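Local coordinates for putative uncharacterized protein PH0186 (Pyrococcus horikoshii, PDB 2ZTS) that probably works as a KaiC-like P-loop ATPase, binding adenine nucleotide and magnesium in a six-chain assembly, at residues I203-Q208 with R216-R221. Sequence-based numbering, arbitrary orientation.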
ATOM      1  N   ILE C 203      -5.501 -13.030 -21.879  1.00 20.16           N
ATOM      2  CA  ILE C 203      -6.234 -14.152 -21.344  1.00 21.90           C
ATOM      3  C   ILE C 203      -5.831 -14.299 -19.870  1.00 21.98           C
ATOM      4  O   ILE C 203      -4.632 -14.392 -19.567  1.00 19.46           O
ATOM      5  CB  ILE C 203      -5.877 -15.473 -22.119  1.00 22.14           C
ATOM      6  CG1 ILE C 203      -6.223 -15.304 -23.602  1.00 25.75           C
ATOM      7  CG2 ILE C 203      -6.701 -16.601 -21.549  1.00 23.84           C
ATOM      8  CD1 ILE C 203      -5.611 -16.340 -24.489  1.00 27.23           C
ATOM      9  N   VAL C 204      -6.839 -14.368 -18.998  1.00 22.72           N
ATOM     10  CA  VAL C 204      -6.653 -14.620 -17.565  1.00 24.79           C
ATOM     11  C   VAL C 204      -7.074 -16.021 -17.182  1.00 23.44           C
ATOM     12  O   VAL C 204      -8.154 -16.452 -17.498  1.00 25.67           O
ATOM     13  CB  VAL C 204      -7.465 -13.611 -16.710  1.00 24.88           C
ATOM     14  CG1 VAL C 204      -7.184 -13.773 -15.201  1.00 25.88           C
ATOM     15  CG2 VAL C 204      -7.210 -12.214 -17.189  1.00 25.99           C
ATOM     16  N   LEU C 205      -6.196 -16.720 -16.501  1.00 23.76           N
ATOM     17  CA  LEU C 205      -6.437 -17.984 -15.869  1.00 23.16           C
ATOM     18  C   LEU C 205      -6.496 -17.722 -14.394  1.00 24.89           C
ATOM     19  O   LEU C 205      -5.638 -17.050 -13.859  1.00 24.78           O
ATOM     20  CB  LEU C 205      -5.279 -18.926 -16.136  1.00 22.32           C
ATOM     21  CG  LEU C 205      -4.939 -19.296 -17.578  1.00 22.41           C
ATOM     22  CD1 LEU C 205      -4.058 -20.516 -17.656  1.00 23.46           C
ATOM     23  CD2 LEU C 205      -6.166 -19.513 -18.416  1.00 21.89           C
ATOM     24  N   ASP C 206      -7.483 -18.281 -13.731  1.00 28.23           N
ATOM     25  CA  ASP C 206      -7.730 -18.007 -12.319  1.00 31.73           C
ATOM     26  C   ASP C 206      -8.205 -19.284 -11.610  1.00 34.80           C
ATOM     27  O   ASP C 206      -8.581 -20.277 -12.264  1.00 32.85           O
ATOM     28  CB  ASP C 206      -8.827 -16.948 -12.170  1.00 32.46           C
ATOM     29  CG  ASP C 206      -8.647 -16.086 -10.922  1.00 37.39           C
ATOM     30  OD1 ASP C 206      -7.694 -16.348 -10.125  1.00 37.98           O
ATOM     31  OD2 ASP C 206      -9.427 -15.121 -10.675  1.00 42.59           O
ATOM     32  N   LEU C 207      -8.120 -19.234 -10.277  1.00 37.82           N
ATOM     33  CA  LEU C 207      -8.693 -20.216  -9.366  1.00 40.97           C
ATOM     34  C   LEU C 207      -9.590 -19.450  -8.445  1.00 44.78           C
ATOM     35  O   LEU C 207      -9.088 -18.605  -7.685  1.00 46.07           O
ATOM     36  CB  LEU C 207      -7.600 -20.828  -8.521  1.00 41.04           C
ATOM     37  CG  LEU C 207      -6.602 -21.709  -9.207  1.00 39.58           C
ATOM     38  CD1 LEU C 207      -5.445 -22.033  -8.278  1.00 41.69           C
ATOM     39  CD2 LEU C 207      -7.278 -22.959  -9.663  1.00 39.51           C
ATOM     40  N   GLN C 208     -10.895 -19.715  -8.519  1.00 48.22           N
ATOM     41  CA  GLN C 208     -11.859 -19.066  -7.639  1.00 51.94           C
ATOM     42  C   GLN C 208     -12.144 -19.910  -6.397  1.00 53.66           C
ATOM     43  O   GLN C 208     -12.066 -21.122  -6.438  1.00 53.01           O
ATOM     44  CB  GLN C 208     -13.181 -18.788  -8.363  1.00 52.34           C
ATOM     45  CG  GLN C 208     -13.320 -17.335  -8.857  1.00 54.86           C
ATOM     46  CD  GLN C 208     -14.754 -16.975  -9.222  1.00 57.83           C
ATOM     47  OE1 GLN C 208     -15.671 -17.113  -8.373  1.00 60.70           O
ATOM     48  NE2 GLN C 208     -14.966 -16.510 -10.470  1.00 56.63           N
ATOM     49  N   ARG C 216     -11.061 -23.955 -11.621  1.00 33.63           N
ATOM     50  CA  ARG C 216     -10.325 -23.169 -12.608  1.00 30.89           C
ATOM     51  C   ARG C 216     -11.247 -22.451 -13.575  1.00 29.13           C
ATOM     52  O   ARG C 216     -12.230 -23.018 -14.063  1.00 26.58           O
ATOM     53  CB  ARG C 216      -9.386 -24.058 -13.379  1.00 29.34           C
ATOM     54  CG  ARG C 216      -8.507 -24.912 -12.520  1.00 27.84           C
ATOM     55  CD  ARG C 216      -7.522 -25.604 -13.412  1.00 24.93           C
ATOM     56  NE  ARG C 216      -6.628 -26.488 -12.728  1.00 28.64           N
ATOM     57  CZ  ARG C 216      -5.557 -26.089 -12.045  1.00 28.29           C
ATOM     58  NH1 ARG C 216      -5.240 -24.795 -11.972  1.00 21.17           N
ATOM     59  NH2 ARG C 216      -4.792 -26.996 -11.469  1.00 23.65           N
ATOM     60  N   TYR C 217     -10.923 -21.198 -13.825  1.00 28.61           N
ATOM     61  CA  TYR C 217     -11.668 -20.370 -14.753  1.00 29.78           C
ATOM     62  C   TYR C 217     -10.708 -19.725 -15.767  1.00 27.26           C
ATOM     63  O   TYR C 217      -9.605 -19.405 -15.446  1.00 26.44           O
ATOM     64  CB  TYR C 217     -12.486 -19.317 -13.984  1.00 30.56           C
ATOM     65  CG  TYR C 217     -13.608 -19.902 -13.145  1.00 38.69           C
ATOM     66  CD1 TYR C 217     -14.817 -20.345 -13.723  1.00 44.11           C
ATOM     67  CD2 TYR C 217     -13.478 -20.006 -11.746  1.00 46.45           C
ATOM     68  CE1 TYR C 217     -15.875 -20.889 -12.906  1.00 47.73           C
ATOM     69  CE2 TYR C 217     -14.527 -20.552 -10.928  1.00 48.45           C
ATOM     70  CZ  TYR C 217     -15.704 -20.996 -11.510  1.00 49.73           C
ATOM     71  OH  TYR C 217     -16.677 -21.528 -10.664  1.00 53.57           O
ATOM     72  N   VAL C 218     -11.154 -19.593 -17.007  1.00 26.86           N
ATOM     73  CA  VAL C 218     -10.516 -18.734 -18.026  1.00 26.48           C
ATOM     74  C   VAL C 218     -11.445 -17.605 -18.436  1.00 26.77           C
ATOM     75  O   VAL C 218     -12.667 -17.770 -18.522  1.00 27.14           O
ATOM     76  CB  VAL C 218     -10.054 -19.551 -19.252  1.00 25.37           C
ATOM     77  CG1 VAL C 218     -11.234 -20.305 -19.897  1.00 26.08           C
ATOM     78  CG2 VAL C 218      -9.419 -18.688 -20.274  1.00 26.78           C
ATOM     79  N   LEU C 219     -10.861 -16.443 -18.689  1.00 27.06           N
ATOM     80  CA  LEU C 219     -11.600 -15.300 -19.185  1.00 27.31           C
ATOM     81  C   LEU C 219     -10.758 -14.624 -20.280  1.00 26.57           C
ATOM     82  O   LEU C 219      -9.528 -14.450 -20.140  1.00 25.31           O
ATOM     83  CB  LEU C 219     -11.824 -14.387 -18.031  1.00 28.05           C
ATOM     84  CG  LEU C 219     -12.404 -13.004 -18.148  1.00 32.75           C
ATOM     85  CD1 LEU C 219     -13.823 -13.075 -18.540  1.00 37.58           C
ATOM     86  CD2 LEU C 219     -12.274 -12.381 -16.762  1.00 37.55           C
ATOM     87  N   ILE C 220     -11.385 -14.317 -21.388  1.00 25.43           N
ATOM     88  CA  ILE C 220     -10.756 -13.484 -22.407  1.00 25.86           C
ATOM     89  C   ILE C 220     -11.119 -12.060 -22.149  1.00 27.44           C
ATOM     90  O   ILE C 220     -12.267 -11.655 -22.348  1.00 28.43           O
ATOM     91  CB  ILE C 220     -11.232 -13.862 -23.784  1.00 26.42           C
ATOM     92  CG1 ILE C 220     -10.924 -15.320 -24.049  1.00 27.71           C
ATOM     93  CG2 ILE C 220     -10.550 -12.972 -24.851  1.00 27.11           C
ATOM     94  CD1 ILE C 220     -12.088 -16.028 -24.541  1.00 29.68           C
ATOM     95  N   ARG C 221     -10.111 -11.296 -21.730  1.00 29.15           N
ATOM     96  CA  ARG C 221     -10.230  -9.919 -21.269  1.00 29.73           C
ATOM     97  C   ARG C 221     -10.137  -8.976 -22.462  1.00 29.67           C
ATOM     98  O   ARG C 221     -10.851  -7.997 -22.532  1.00 29.36           O
ATOM     99  CB  ARG C 221      -9.121  -9.693 -20.225  1.00 30.83           C
ATOM    100  CG  ARG C 221      -8.844  -8.328 -19.717  1.00 33.81           C
ATOM    101  CD  ARG C 221     -10.002  -7.639 -18.928  1.00 40.31           C
ATOM    102  NE  ARG C 221      -9.587  -7.351 -17.568  1.00 47.69           N
ATOM    103  CZ  ARG C 221      -9.275  -6.151 -17.080  1.00 50.31           C
ATOM    104  NH1 ARG C 221      -9.326  -5.023 -17.815  1.00 48.05           N
ATOM    105  NH2 ARG C 221      -8.891  -6.085 -15.805  1.00 53.52           N
TER
HETATM  106  O   HOH W   1      -6.457 -22.176 -12.938  1.00 25.50           O
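Gln208 lays its side chain across the ring of Tyr217, with its CB 3.4 Å from Tyr217 CE2 and its amide NE2 over one ring face, the amide and ring planes 34° apart. With an alanine here, that face of the tyrosine is likely to lose its amide cover, leaving the ring freer to turn. The backbones pair as antiparallel strands: Val204 with Leu219 and Asp206 with Tyr217 are hydrogen-bonded pairs, Tyr217 N lying 3.0 Å from Asp206 O. That same oxygen takes a water, which also lies in plane at the guanidinium edge of Arg216, 3.0 Å from NH1. Extended from CG to NE, the arginine runs alongside Leu207, whose CD2 is 3.6 Å from Arg216 NH1, and reaches the bound ADP; its NH1 also bonds Gly40 O of the P-loop. Val218 sends CG2 anti to the backbone N, bringing it 3.7 Å from Ile203 CG2 and 3.8 Å from Leu205 CD2. Arg221 NH1 hydrogen-bonds Thr39 O of a neighbouring subunit. The two strands form a beta hairpin in the mixed sheet, 201-209 running parallel to the central strand 32-36 and 214-223 antiparallel to 233-238.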